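Local coordinates for protein cysteine hydrolase (PDB 3IRV) that probably acts as a hydrolase of the isochorismatase-like cysteine hydrolase family, though its natural substrate is not defined, at residues Val25-Met30 and Lys55-Ala60; Val67-His72 and Ser112-Val117; Ser123-Thr128 and Glu154-Asp159; Thr141-Gly146 and Ile168-Ala173; Asn174-Tyr179 and Ala190-Ile195. All coordinates share one frame; numbering follows the deposited sequence.

Contact 1: Val25-Met30 and Lys55-Ala60; sequences VIVVDM and KLLQAA
V25 sends both of its methyls to the helix, and each finds a different turn of it. CG1 of V25 meets CD2 of L56 end to end at 3.7 Å, while the same methyl lies 3.7 Å from CD2 of L57, whose branch crosses it obliquely. CG2 of V25 goes instead to the methyl of A60, with CB 3.9 Å away. One valine thus fits among three residues of the helix face. The split follows from its rotamer: CG1 is anti to the backbone N (chi1 171°) and CG2 anti to the carbonyl carbon, so the two methyls diverge toward L56 and L57 on one hand and A60 on the other. At A60 the backbones are nearest, CA of V25 and CA of A60 7.4 Å apart. Two residues on, V27 points the same way, and its CG2 meets CD2 of L57 tip to tip at 3.8 Å. L57 starts off at a slant to the strand, but with CG lying anti to its carbonyl carbon (chi1 -57°) its fork swings back to touch both valines. No hydrogen bond joins the two segments; the contact is wholly apolar and buried. C145 extends it, touching both V27 and L56. Helix segment 55-60 runs roughly antiparallel to strand segment 25-28, at 150°, as expected for a helix packed on the parallel sheet of a three-layer alpha/beta/alpha, Rossmann-like isochorismatase fold.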
# COMPACT_ATOMS: atom_id res chain seq x y z
N VAL A 25 -15.17 -12.99 1.78
CA VAL A 25 -14.33 -12.68 2.95
C VAL A 25 -12.93 -13.14 2.64
O VAL A 25 -12.73 -14.26 2.17
CB VAL A 25 -14.80 -13.45 4.21
CG1 VAL A 25 -13.79 -13.32 5.38
CG2 VAL A 25 -16.21 -12.98 4.60
N ILE A 26 -11.96 -12.27 2.91
CA ILE A 26 -10.56 -12.63 2.70
C ILE A 26 -9.84 -12.64 4.06
O ILE A 26 -9.77 -11.63 4.77
CB ILE A 26 -9.85 -11.68 1.73
CG1 ILE A 26 -10.63 -11.57 0.41
CG2 ILE A 26 -8.42 -12.18 1.47
CD1 ILE A 26 -10.04 -10.57 -0.56
N VAL A 27 -9.33 -13.82 4.42
CA VAL A 27 -8.63 -14.01 5.70
C VAL A 27 -7.13 -14.00 5.42
O VAL A 27 -6.57 -14.96 4.85
CB VAL A 27 -9.01 -15.36 6.37
CG1 VAL A 27 -8.35 -15.45 7.72
CG2 VAL A 27 -10.57 -15.50 6.51
N VAL A 28 -6.49 -12.89 5.76
CA VAL A 28 -5.10 -12.67 5.36
C VAL A 28 -4.10 -13.29 6.34
O VAL A 28 -4.00 -12.83 7.50
CB VAL A 28 -4.81 -11.17 5.21
CG1 VAL A 28 -3.37 -10.95 4.70
CG2 VAL A 28 -5.88 -10.49 4.30
N ASP A 29 -3.38 -14.31 5.87
CA ASP A 29 -2.16 -14.81 6.52
C ASP A 29 -2.35 -15.19 8.00
O ASP A 29 -1.48 -14.93 8.84
CB ASP A 29 -1.03 -13.79 6.35
CG ASP A 29 -0.58 -13.66 4.90
OD1 ASP A 29 -1.10 -14.43 4.05
OD2 ASP A 29 0.26 -12.78 4.62
N MET A 30 -3.48 -15.83 8.31
CA MET A 30 -3.67 -16.36 9.67
C MET A 30 -2.95 -17.72 9.84
O MET A 30 -3.55 -18.75 10.16
CB MET A 30 -5.14 -16.33 10.10
CG MET A 30 -5.67 -14.88 10.29
SD MET A 30 -4.83 -13.90 11.58
CE MET A 30 -5.66 -14.66 13.05
N LYS A 55 -16.45 -15.92 14.26
CA LYS A 55 -17.85 -15.49 14.11
C LYS A 55 -18.15 -15.07 12.67
O LYS A 55 -19.19 -15.43 12.11
CB LYS A 55 -18.16 -14.35 15.08
CG LYS A 55 -18.09 -14.74 16.54
CD LYS A 55 -18.48 -13.53 17.39
CE LYS A 55 -18.80 -13.91 18.83
NZ LYS A 55 -17.56 -14.10 19.62
N LEU A 56 -17.23 -14.31 12.09
CA LEU A 56 -17.36 -13.85 10.71
C LEU A 56 -17.49 -15.02 9.75
O LEU A 56 -18.38 -15.01 8.88
CB LEU A 56 -16.16 -12.99 10.31
CG LEU A 56 -16.14 -12.54 8.85
CD1 LEU A 56 -17.35 -11.64 8.51
CD2 LEU A 56 -14.81 -11.84 8.57
N LEU A 57 -16.60 -16.02 9.89
CA LEU A 57 -16.60 -17.14 8.95
C LEU A 57 -17.87 -18.00 9.09
O LEU A 57 -18.45 -18.41 8.10
CB LEU A 57 -15.32 -18.00 9.07
CG LEU A 57 -14.02 -17.19 8.86
CD1 LEU A 57 -12.79 -18.10 8.81
CD2 LEU A 57 -14.09 -16.31 7.60
N GLN A 58 -18.32 -18.18 10.32
CA GLN A 58 -19.56 -18.91 10.56
C GLN A 58 -20.74 -18.19 9.88
O GLN A 58 -21.54 -18.84 9.21
CB GLN A 58 -19.78 -19.07 12.06
CG GLN A 58 -21.07 -19.73 12.46
CD GLN A 58 -21.29 -19.68 13.97
OE1 GLN A 58 -21.14 -18.62 14.61
NE2 GLN A 58 -21.65 -20.82 14.56
N ALA A 59 -20.81 -16.87 10.00
CA ALA A 59 -21.90 -16.12 9.33
C ALA A 59 -21.78 -16.14 7.81
O ALA A 59 -22.79 -16.32 7.11
CB ALA A 59 -21.98 -14.71 9.83
N ALA A 60 -20.55 -16.02 7.31
CA ALA A 60 -20.31 -15.98 5.88
C ALA A 60 -20.73 -17.31 5.24
O ALA A 60 -21.49 -17.32 4.26
CB ALA A 60 -18.82 -15.70 5.61

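Contact 2: Val67-His72 and Ser112-Val117; sequences VIYLRH and SDDVIV
R71 lays one face of its guanidinium over the CG2 methyl of I116, with NE 3.3 Å from CG2. The bend at chi3 (-55°) folds the chain back across the isoleucine, and its polar end continues to D118, with which NE forms a salt bridge. Farther along the same face, Y69 presents a ring edge to D114: CE2 lies 3.3 Å from OD2, and the ring and carboxylate planes are turned 42° apart. The carboxylate itself is held from several sides. OD2 takes the backbone N of Q111 and a salt bridge from R61, while OD1 receives a water at 2.8 Å that in turn accepts from N of V67. Behind these side chains the backbones pair as parallel strands, residues 115-119 forming a border strand of the chain's central sheet beside strand 66-72. Four hydrogen bonds alternate between them: N of V115 to O of V67, N of Y69 to O of V115, N of V117 to O of Y69 at 2.8 Å, and N of R71 to O of V117, the last bent to 154°. On the other face I68, V115, L70 and V117 are wholly apolar. CD2 of L70 lies alongside CB of V117 at 3.8 Å, and CG2 of I68 slants across to CG2 of V117 at 3.9 Å. Helix 130-136 covers this side through V133, which touches both I68 and V115.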
# COMPACT_ATOMS: atom_id res chain seq x y z
N VAL A 67 -15.54 -17.77 1.34
CA VAL A 67 -14.43 -17.53 2.25
C VAL A 67 -13.12 -17.91 1.57
O VAL A 67 -12.98 -19.05 1.10
CB VAL A 67 -14.57 -18.37 3.52
CG1 VAL A 67 -13.33 -18.27 4.37
CG2 VAL A 67 -15.80 -17.91 4.31
N ILE A 68 -12.18 -16.97 1.54
CA ILE A 68 -10.86 -17.17 0.91
C ILE A 68 -9.77 -16.93 1.94
O ILE A 68 -9.75 -15.88 2.57
CB ILE A 68 -10.65 -16.18 -0.24
CG1 ILE A 68 -11.76 -16.38 -1.29
CG2 ILE A 68 -9.24 -16.34 -0.86
CD1 ILE A 68 -11.88 -15.27 -2.36
N TYR A 69 -8.87 -17.89 2.10
CA TYR A 69 -7.70 -17.69 2.97
C TYR A 69 -6.49 -17.36 2.11
O TYR A 69 -6.28 -18.01 1.10
CB TYR A 69 -7.39 -18.98 3.72
CG TYR A 69 -8.43 -19.42 4.71
CD1 TYR A 69 -8.21 -19.22 6.08
CD2 TYR A 69 -9.61 -20.10 4.30
CE1 TYR A 69 -9.14 -19.65 7.04
CE2 TYR A 69 -10.55 -20.53 5.25
CZ TYR A 69 -10.31 -20.30 6.62
OH TYR A 69 -11.27 -20.77 7.53
N LEU A 70 -5.72 -16.36 2.51
CA LEU A 70 -4.43 -16.12 1.88
C LEU A 70 -3.35 -16.73 2.76
O LEU A 70 -3.45 -16.68 4.01
CB LEU A 70 -4.13 -14.62 1.79
CG LEU A 70 -5.16 -13.81 1.01
CD1 LEU A 70 -4.68 -12.37 0.93
CD2 LEU A 70 -5.42 -14.40 -0.37
N ARG A 71 -2.33 -17.32 2.14
CA ARG A 71 -1.16 -17.80 2.86
C ARG A 71 0.09 -17.27 2.19
O ARG A 71 0.20 -17.34 0.96
CB ARG A 71 -1.10 -19.33 2.87
CG ARG A 71 -2.34 -20.00 3.46
CD ARG A 71 -2.17 -21.53 3.58
NE ARG A 71 -1.82 -22.13 2.28
CZ ARG A 71 -1.63 -23.43 2.08
NH1 ARG A 71 -1.75 -24.27 3.09
NH2 ARG A 71 -1.29 -23.87 0.87
N HIS A 72 1.02 -16.73 2.99
CA HIS A 72 2.29 -16.30 2.46
C HIS A 72 3.23 -17.50 2.51
O HIS A 72 3.60 -17.96 3.59
CB HIS A 72 2.84 -15.15 3.30
CG HIS A 72 3.98 -14.41 2.65
ND1 HIS A 72 4.51 -13.25 3.16
CD2 HIS A 72 4.66 -14.67 1.51
CE1 HIS A 72 5.48 -12.83 2.37
NE2 HIS A 72 5.60 -13.67 1.37
N SER A 112 -13.93 -27.52 3.65
CA SER A 112 -13.79 -28.10 2.31
C SER A 112 -14.18 -27.20 1.13
O SER A 112 -13.54 -27.30 0.09
CB SER A 112 -14.53 -29.45 2.23
OG SER A 112 -15.93 -29.25 2.36
N ASP A 113 -15.20 -26.35 1.29
CA ASP A 113 -15.64 -25.41 0.23
C ASP A 113 -14.91 -24.08 0.22
O ASP A 113 -15.14 -23.25 -0.68
CB ASP A 113 -17.13 -25.12 0.34
CG ASP A 113 -17.99 -26.29 -0.09
OD1 ASP A 113 -17.48 -27.21 -0.77
OD2 ASP A 113 -19.20 -26.27 0.25
N ASP A 114 -14.07 -23.84 1.22
CA ASP A 114 -13.31 -22.58 1.26
C ASP A 114 -12.20 -22.62 0.22
O ASP A 114 -11.83 -23.71 -0.25
CB ASP A 114 -12.67 -22.39 2.63
CG ASP A 114 -13.69 -22.23 3.76
OD1 ASP A 114 -14.87 -21.92 3.49
OD2 ASP A 114 -13.29 -22.39 4.93
N VAL A 115 -11.70 -21.44 -0.15
CA VAL A 115 -10.64 -21.33 -1.16
C VAL A 115 -9.35 -20.89 -0.46
O VAL A 115 -9.38 -20.03 0.42
CB VAL A 115 -11.00 -20.29 -2.27
CG1 VAL A 115 -9.97 -20.32 -3.37
CG2 VAL A 115 -12.35 -20.61 -2.88
N ILE A 116 -8.23 -21.51 -0.84
CA ILE A 116 -6.93 -21.13 -0.31
C ILE A 116 -6.11 -20.56 -1.47
O ILE A 116 -5.93 -21.23 -2.49
CB ILE A 116 -6.22 -22.32 0.39
CG1 ILE A 116 -7.11 -22.82 1.56
CG2 ILE A 116 -4.84 -21.87 0.86
CD1 ILE A 116 -6.56 -24.08 2.27
N VAL A 117 -5.63 -19.32 -1.31
CA VAL A 117 -4.80 -18.67 -2.33
C VAL A 117 -3.44 -18.38 -1.73
O VAL A 117 -3.36 -17.73 -0.68
CB VAL A 117 -5.47 -17.33 -2.83
CG1 VAL A 117 -4.50 -16.48 -3.65
CG2 VAL A 117 -6.77 -17.65 -3.64
O HOH W 1 -16.42 -20.74 1.51

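Contact 3: Ser123-Thr128 and Glu154-Asp159; sequences SGFHNT and ETTIRD. With PO4 (phosphate ion), chain C.
S123 OG reaches OD2 of D159 in a very short hydrogen bond, 2.5 Å, a length to be taken with caution. Its chi1 of 177° puts OG anti to the serine's own N, and the hydroxyl curls back over the following residues to accept from N of F125 and, more directly, from N of H126 at 2.9 Å. These are an ST turn and an ST motif on one serine, so two backbone N-H groups hold OG while it faces helix 149-162. Beside it, OG1 of T156 accepts from N of G124 at 2.9 Å, the angle bent to 140°, and bonds to O of C152. F125 stands across T156 at about a right angle; its ring edge faces the carbonyl, CE2 lying 3.5 Å from O of T156. The same side chain slides past D159 in the opposite direction, CB to CB at 3.9 Å, with ring and carboxylate planes 62° apart. CG2 of T155 packs on CB of S123 at 3.7 Å. H126 turns away from the helix to offer ND1 in its ring plane to O1 of a phosphate, 2.7 Å off. That ion, probably from the crystallisation liquor, sits at the dimer interface, also held by R163 and by H126 and R163 of the second subunit.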
# COMPACT_ATOMS: atom_id res chain seq x y z
N SER A 123 1.00 -8.58 -1.05
CA SER A 123 -0.27 -8.35 -1.73
C SER A 123 -1.03 -9.64 -1.93
O SER A 123 -0.46 -10.61 -2.48
CB SER A 123 -0.00 -7.79 -3.11
OG SER A 123 -1.21 -7.63 -3.82
N GLY A 124 -2.32 -9.65 -1.58
CA GLY A 124 -3.15 -10.82 -1.91
C GLY A 124 -3.53 -10.90 -3.38
O GLY A 124 -4.01 -11.95 -3.83
N PHE A 125 -3.33 -9.79 -4.11
CA PHE A 125 -3.73 -9.68 -5.54
C PHE A 125 -2.58 -9.81 -6.53
O PHE A 125 -2.76 -10.41 -7.59
CB PHE A 125 -4.39 -8.33 -5.82
CG PHE A 125 -5.83 -8.29 -5.43
CD1 PHE A 125 -6.81 -8.87 -6.24
CD2 PHE A 125 -6.22 -7.71 -4.22
CE1 PHE A 125 -8.16 -8.84 -5.87
CE2 PHE A 125 -7.56 -7.69 -3.83
CZ PHE A 125 -8.54 -8.24 -4.66
N HIS A 126 -1.43 -9.22 -6.23
CA HIS A 126 -0.37 -9.15 -7.24
C HIS A 126 0.22 -10.53 -7.56
O HIS A 126 0.78 -11.20 -6.68
CB HIS A 126 0.75 -8.19 -6.83
CG HIS A 126 1.74 -7.95 -7.93
ND1 HIS A 126 1.47 -7.13 -9.00
CD2 HIS A 126 2.98 -8.46 -8.16
CE1 HIS A 126 2.51 -7.12 -9.83
NE2 HIS A 126 3.43 -7.93 -9.35
N ASN A 127 0.00 -10.96 -8.81
CA ASN A 127 0.54 -12.23 -9.33
C ASN A 127 -0.06 -13.44 -8.60
O ASN A 127 0.62 -14.45 -8.45
CB ASN A 127 2.07 -12.32 -9.20
CG ASN A 127 2.79 -11.38 -10.13
OD1 ASN A 127 2.19 -10.81 -11.03
ND2 ASN A 127 4.10 -11.20 -9.90
N THR A 128 -1.29 -13.31 -8.11
CA THR A 128 -1.92 -14.45 -7.43
C THR A 128 -3.19 -14.87 -8.12
O THR A 128 -3.71 -14.15 -8.98
CB THR A 128 -2.36 -14.13 -5.99
OG1 THR A 128 -3.55 -13.30 -6.01
CG2 THR A 128 -1.26 -13.48 -5.20
N GLU A 154 -3.26 -4.23 4.38
CA GLU A 154 -3.37 -2.96 3.63
C GLU A 154 -2.95 -3.09 2.17
O GLU A 154 -3.55 -2.45 1.31
CB GLU A 154 -2.57 -1.85 4.31
CG GLU A 154 -3.44 -0.77 4.85
CD GLU A 154 -2.69 0.52 5.02
OE1 GLU A 154 -2.40 0.88 6.16
OE2 GLU A 154 -2.35 1.14 4.02
N THR A 155 -1.92 -3.88 1.86
CA THR A 155 -1.54 -4.02 0.44
C THR A 155 -2.67 -4.70 -0.34
O THR A 155 -2.98 -4.28 -1.45
CB THR A 155 -0.20 -4.75 0.24
OG1 THR A 155 0.78 -4.12 1.08
CG2 THR A 155 0.25 -4.65 -1.21
N THR A 156 -3.28 -5.73 0.25
CA THR A 156 -4.46 -6.34 -0.35
C THR A 156 -5.61 -5.33 -0.56
O THR A 156 -6.23 -5.29 -1.62
CB THR A 156 -4.89 -7.55 0.49
OG1 THR A 156 -3.75 -8.44 0.61
CG2 THR A 156 -6.10 -8.28 -0.15
N ILE A 157 -5.88 -4.52 0.46
CA ILE A 157 -6.86 -3.43 0.35
C ILE A 157 -6.52 -2.41 -0.75
O ILE A 157 -7.38 -2.13 -1.60
CB ILE A 157 -7.00 -2.73 1.71
CG1 ILE A 157 -7.60 -3.71 2.73
CG2 ILE A 157 -7.87 -1.46 1.61
CD1 ILE A 157 -7.55 -3.20 4.21
N ARG A 158 -5.30 -1.87 -0.76
CA ARG A 158 -4.88 -0.91 -1.81
C ARG A 158 -4.98 -1.54 -3.20
O ARG A 158 -5.54 -0.95 -4.12
CB ARG A 158 -3.44 -0.48 -1.58
CG ARG A 158 -3.29 0.31 -0.29
CD ARG A 158 -1.84 0.60 -0.01
NE ARG A 158 -1.65 1.27 1.28
CZ ARG A 158 -1.05 2.45 1.45
NH1 ARG A 158 -0.56 3.11 0.41
NH2 ARG A 158 -0.96 2.98 2.67
N ASP A 159 -4.49 -2.77 -3.32
CA ASP A 159 -4.55 -3.45 -4.62
C ASP A 159 -5.98 -3.80 -5.06
O ASP A 159 -6.29 -3.77 -6.25
CB ASP A 159 -3.64 -4.69 -4.61
CG ASP A 159 -2.16 -4.31 -4.43
OD1 ASP A 159 -1.82 -3.08 -4.37
OD2 ASP A 159 -1.30 -5.24 -4.37
P PO4 C . -0.71 -4.23 -8.72
O1 PO4 C . -0.79 -5.73 -8.92
O2 PO4 C . -1.88 -3.80 -7.86
O3 PO4 C . 0.59 -3.90 -8.02
O4 PO4 C . -0.75 -3.47 -10.03

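Contact 4: Thr141-Gly146 and Ile168-Ala173; sequences TIIVCG and IALSDA
I143 and L170 make the closest side-chain packing here: CG2 of I143 lies 3.7 Å from CD1 of L170, the branches slanting across each other. I168 stands alongside I143 and points the same way, though less snugly, CD1 to CG1 of I143 at 4.1 Å. Under them N of I168 bonds to O of I142, and N of V144 to O of I168 at 2.8 Å. The next bond, from N of L170 to O of V144, has lengthened to 3.3 Å, and there the strands begin to part. These are the two strands of a beta-alpha-beta crossover, neighbours and parallel in the central sheet, with helix 149-162 as the connection. Past L170 a type I turn lifts S171 and D172 off strand 141-147, and both are partly exposed; a glycerol hydrogen-bonds O of S171, and F184 of the second subunit packs on its side chain. The chain returns at A173, whose O accepts from N of G146 at 2.9 Å, in the carbonyl plane. Here packing tightens again: CB of C145 sits 3.2 Å from that same O and 3.9 Å from CB of A173. SG of C145 lies between its backbone N and carbonyl carbon (chi1 63°). G146 bends the chain at phi 122° and psi -145°, a region suited to glycine.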
# COMPACT_ATOMS: atom_id res chain seq x y z
N THR A 141 -17.15 -7.08 -4.02
CA THR A 141 -17.04 -6.55 -2.68
C THR A 141 -16.27 -7.54 -1.83
O THR A 141 -16.59 -8.75 -1.82
CB THR A 141 -18.44 -6.31 -2.08
OG1 THR A 141 -19.18 -5.45 -2.97
CG2 THR A 141 -18.33 -5.68 -0.68
N ILE A 142 -15.23 -7.06 -1.15
CA ILE A 142 -14.40 -7.93 -0.31
C ILE A 142 -14.28 -7.40 1.12
O ILE A 142 -14.11 -6.20 1.33
CB ILE A 142 -12.99 -8.19 -0.92
CG1 ILE A 142 -12.20 -6.88 -1.13
CG2 ILE A 142 -13.08 -8.97 -2.25
CD1 ILE A 142 -10.75 -7.09 -1.66
N ILE A 143 -14.35 -8.33 2.08
CA ILE A 143 -14.24 -7.99 3.51
C ILE A 143 -12.88 -8.53 3.95
O ILE A 143 -12.65 -9.74 3.83
CB ILE A 143 -15.35 -8.72 4.31
CG1 ILE A 143 -16.72 -8.19 3.86
CG2 ILE A 143 -15.16 -8.53 5.82
CD1 ILE A 143 -17.89 -9.07 4.32
N VAL A 144 -12.00 -7.66 4.48
CA VAL A 144 -10.62 -8.04 4.74
C VAL A 144 -10.38 -8.12 6.25
O VAL A 144 -10.74 -7.17 6.98
CB VAL A 144 -9.63 -7.05 4.09
CG1 VAL A 144 -8.18 -7.35 4.51
CG2 VAL A 144 -9.78 -7.09 2.55
N CYS A 145 -9.83 -9.25 6.68
CA CYS A 145 -9.38 -9.44 8.06
C CYS A 145 -8.07 -10.22 8.06
O CYS A 145 -7.67 -10.74 7.00
CB CYS A 145 -10.46 -10.19 8.85
SG CYS A 145 -10.79 -11.89 8.21
N GLY A 146 -7.40 -10.28 9.21
CA GLY A 146 -6.14 -11.03 9.32
C GLY A 146 -4.98 -10.19 9.78
O GLY A 146 -5.16 -9.30 10.58
N ILE A 168 -14.07 -3.53 2.34
CA ILE A 168 -14.46 -3.28 3.74
C ILE A 168 -13.36 -3.86 4.62
O ILE A 168 -13.08 -5.07 4.53
CB ILE A 168 -15.75 -4.01 4.10
CG1 ILE A 168 -16.90 -3.55 3.19
CG2 ILE A 168 -16.08 -3.73 5.57
CD1 ILE A 168 -18.17 -4.36 3.36
N ALA A 169 -12.72 -3.01 5.41
CA ALA A 169 -11.73 -3.47 6.40
C ALA A 169 -12.38 -3.53 7.77
O ALA A 169 -13.07 -2.59 8.19
CB ALA A 169 -10.51 -2.52 6.45
N LEU A 170 -12.14 -4.62 8.48
CA LEU A 170 -12.75 -4.78 9.82
C LEU A 170 -11.80 -4.23 10.90
O LEU A 170 -10.68 -4.75 11.11
CB LEU A 170 -13.06 -6.26 10.05
CG LEU A 170 -14.07 -6.84 9.04
CD1 LEU A 170 -14.33 -8.30 9.39
CD2 LEU A 170 -15.35 -6.03 9.04
N SER A 171 -12.23 -3.17 11.58
CA SER A 171 -11.42 -2.52 12.60
C SER A 171 -10.98 -3.43 13.75
O SER A 171 -9.88 -3.27 14.28
CB SER A 171 -12.13 -1.29 13.15
OG SER A 171 -13.35 -1.68 13.72
N ASP A 172 -11.82 -4.41 14.09
CA ASP A 172 -11.51 -5.27 15.24
C ASP A 172 -11.03 -6.67 14.81
O ASP A 172 -10.95 -7.60 15.63
CB ASP A 172 -12.72 -5.35 16.18
CG ASP A 172 -13.94 -6.00 15.53
OD1 ASP A 172 -14.10 -5.96 14.28
OD2 ASP A 172 -14.76 -6.57 16.28
N ALA A 173 -10.71 -6.83 13.52
CA ALA A 173 -10.28 -8.13 13.02
C ALA A 173 -9.07 -8.06 12.10
O ALA A 173 -8.85 -8.96 11.29
CB ALA A 173 -11.44 -8.89 12.38

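Contact 5: Asn174-Tyr179 and Ala190-Ile195; sequences NAAMDY and ADVQRI
The Y179 ring turns its edge to the helix, CE2 lying 3.9 Å from CG2 of V192, which stands near the ring plane, and the two side chains cross at about a right angle. Y202 of the second subunit meets the ring edge-to-face, and the hydroxyl of Y179 hydrogen-bonds E203 of that subunit and N150 of its own chain. The other flat group facing segment 174-179 is the amide of Q193. Its NE2 bonds to O of N174 at 2.9 Å, but crookedly: the N-H...O angle is 132°, and the acceptor lies out of the amide plane. The bend at chi2 (83°), following a CG that is anti to the backbone N, turns the amide toward the strand. OE1 then rests against CB of A176 at 3.5 Å. A176 takes its other neighbour from V192, CB to CG1 at 3.8 Å, so this small residue nestles between a valine and a glutamine one position apart on the helix. The second methyl of V192, CG2, also touches O of M177 at 3.8 Å. ND2 of N174 donates to O of L170 and O of V144. The Q193 amide orientation is supported by NE2 facing O of N174, and weakly O of S171, which can only accept; OE1 then pairs with the T149 hydroxyl. The polar half of the contact thus lies beside a bound glycerol, probably from the crystallisation liquor, which may mark a pocket, whereas of the apolar group Y179 carries the contact to the second subunit.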
# COMPACT_ATOMS: atom_id res chain seq x y z
N ASN A 174 -8.26 -7.01 12.27
CA ASN A 174 -6.97 -6.89 11.60
C ASN A 174 -5.97 -6.57 12.68
O ASN A 174 -6.19 -5.66 13.48
CB ASN A 174 -7.00 -5.75 10.55
CG ASN A 174 -7.70 -6.17 9.25
OD1 ASN A 174 -7.09 -6.80 8.39
ND2 ASN A 174 -9.00 -5.85 9.14
N ALA A 175 -4.87 -7.32 12.70
CA ALA A 175 -3.87 -7.22 13.78
C ALA A 175 -2.57 -6.59 13.30
O ALA A 175 -1.99 -7.06 12.33
CB ALA A 175 -3.56 -8.63 14.31
N ALA A 176 -2.11 -5.55 14.01
CA ALA A 176 -0.86 -4.88 13.67
C ALA A 176 0.27 -5.28 14.62
O ALA A 176 0.03 -5.84 15.70
CB ALA A 176 -1.05 -3.36 13.68
N MET A 177 1.50 -4.97 14.21
CA MET A 177 2.65 -5.32 15.03
C MET A 177 3.45 -4.06 15.37
O MET A 177 3.36 -3.05 14.68
CB MET A 177 3.53 -6.36 14.33
CG MET A 177 4.38 -5.83 13.18
SD MET A 177 5.41 -7.11 12.43
CE MET A 177 6.12 -7.95 13.86
N ASP A 178 4.18 -4.13 16.48
CA ASP A 178 5.10 -3.05 16.89
C ASP A 178 6.28 -3.06 15.94
O ASP A 178 6.62 -4.11 15.43
CB ASP A 178 5.66 -3.34 18.29
CG ASP A 178 4.58 -3.44 19.37
OD1 ASP A 178 3.83 -2.47 19.57
OD2 ASP A 178 4.51 -4.49 20.03
N TYR A 179 6.93 -1.92 15.75
CA TYR A 179 8.17 -1.84 14.97
C TYR A 179 9.27 -1.30 15.87
O TYR A 179 8.98 -0.51 16.76
CB TYR A 179 8.02 -0.84 13.82
CG TYR A 179 7.23 -1.37 12.64
CD1 TYR A 179 7.72 -2.40 11.85
CD2 TYR A 179 5.96 -0.84 12.35
CE1 TYR A 179 6.98 -2.90 10.78
CE2 TYR A 179 5.21 -1.32 11.25
CZ TYR A 179 5.74 -2.35 10.48
OH TYR A 179 5.00 -2.83 9.42
N ALA A 190 -0.50 -0.13 18.33
CA ALA A 190 -1.68 0.75 18.44
C ALA A 190 -1.58 1.95 17.49
O ALA A 190 -2.56 2.34 16.86
CB ALA A 190 -1.85 1.23 19.87
N ASP A 191 -0.39 2.51 17.36
CA ASP A 191 -0.21 3.65 16.46
C ASP A 191 -0.33 3.21 14.99
O ASP A 191 -0.97 3.90 14.19
CB ASP A 191 1.11 4.32 16.74
CG ASP A 191 1.01 5.26 17.95
OD1 ASP A 191 -0.11 5.51 18.45
OD2 ASP A 191 2.05 5.75 18.39
N VAL A 192 0.29 2.08 14.66
CA VAL A 192 0.15 1.50 13.32
C VAL A 192 -1.32 1.33 12.98
O VAL A 192 -1.76 1.75 11.91
CB VAL A 192 0.88 0.15 13.21
CG1 VAL A 192 0.59 -0.51 11.86
CG2 VAL A 192 2.39 0.36 13.31
N GLN A 193 -2.06 0.70 13.89
CA GLN A 193 -3.47 0.42 13.70
C GLN A 193 -4.31 1.69 13.49
O GLN A 193 -5.12 1.74 12.55
CB GLN A 193 -4.01 -0.40 14.87
CG GLN A 193 -5.44 -0.95 14.64
CD GLN A 193 -5.47 -2.25 13.85
OE1 GLN A 193 -4.45 -2.71 13.36
NE2 GLN A 193 -6.69 -2.82 13.67
N ARG A 194 -4.11 2.69 14.36
CA ARG A 194 -4.79 3.99 14.29
C ARG A 194 -4.56 4.63 12.92
O ARG A 194 -5.50 5.07 12.25
CB ARG A 194 -4.23 4.90 15.40
CG ARG A 194 -4.70 6.35 15.36
CD ARG A 194 -4.38 7.05 16.68
NE ARG A 194 -2.95 7.10 16.97
CZ ARG A 194 -2.15 8.12 16.64
NH1 ARG A 194 -2.62 9.21 16.02
NH2 ARG A 194 -0.86 8.06 16.96
N ILE A 195 -3.30 4.69 12.51
CA ILE A 195 -2.97 5.33 11.24
C ILE A 195 -3.51 4.53 10.05
O ILE A 195 -4.06 5.12 9.13
CB ILE A 195 -1.43 5.58 11.10
CG1 ILE A 195 -1.02 6.89 11.79
CG2 ILE A 195 -1.07 5.85 9.63
CD1 ILE A 195 -1.30 7.02 13.23

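In the fold
The central parallel sheet joins four of the five contacts. Contact 1 meets contact 2 through a probable hydrogen bond from N of V27 to O of I68 (2.8 Å), and contact 4 through another, N of V28 to O of C145 (2.7 Å); contact 4 passes on to contact 5 by a third, N of A175 to O of G146 (2.9 Å). Contacts 2 and 5 lie farthest apart, centres about 24 Å from each other. Contact 3 packs on the sheet, I157 against V144 and A169 of contact 4. Contacts 3 and 5 both reach the second subunit. D29 of contact 1 is salt-bridged to K119 at the C-terminal ends of the sheet strands, where this family usually places its active site.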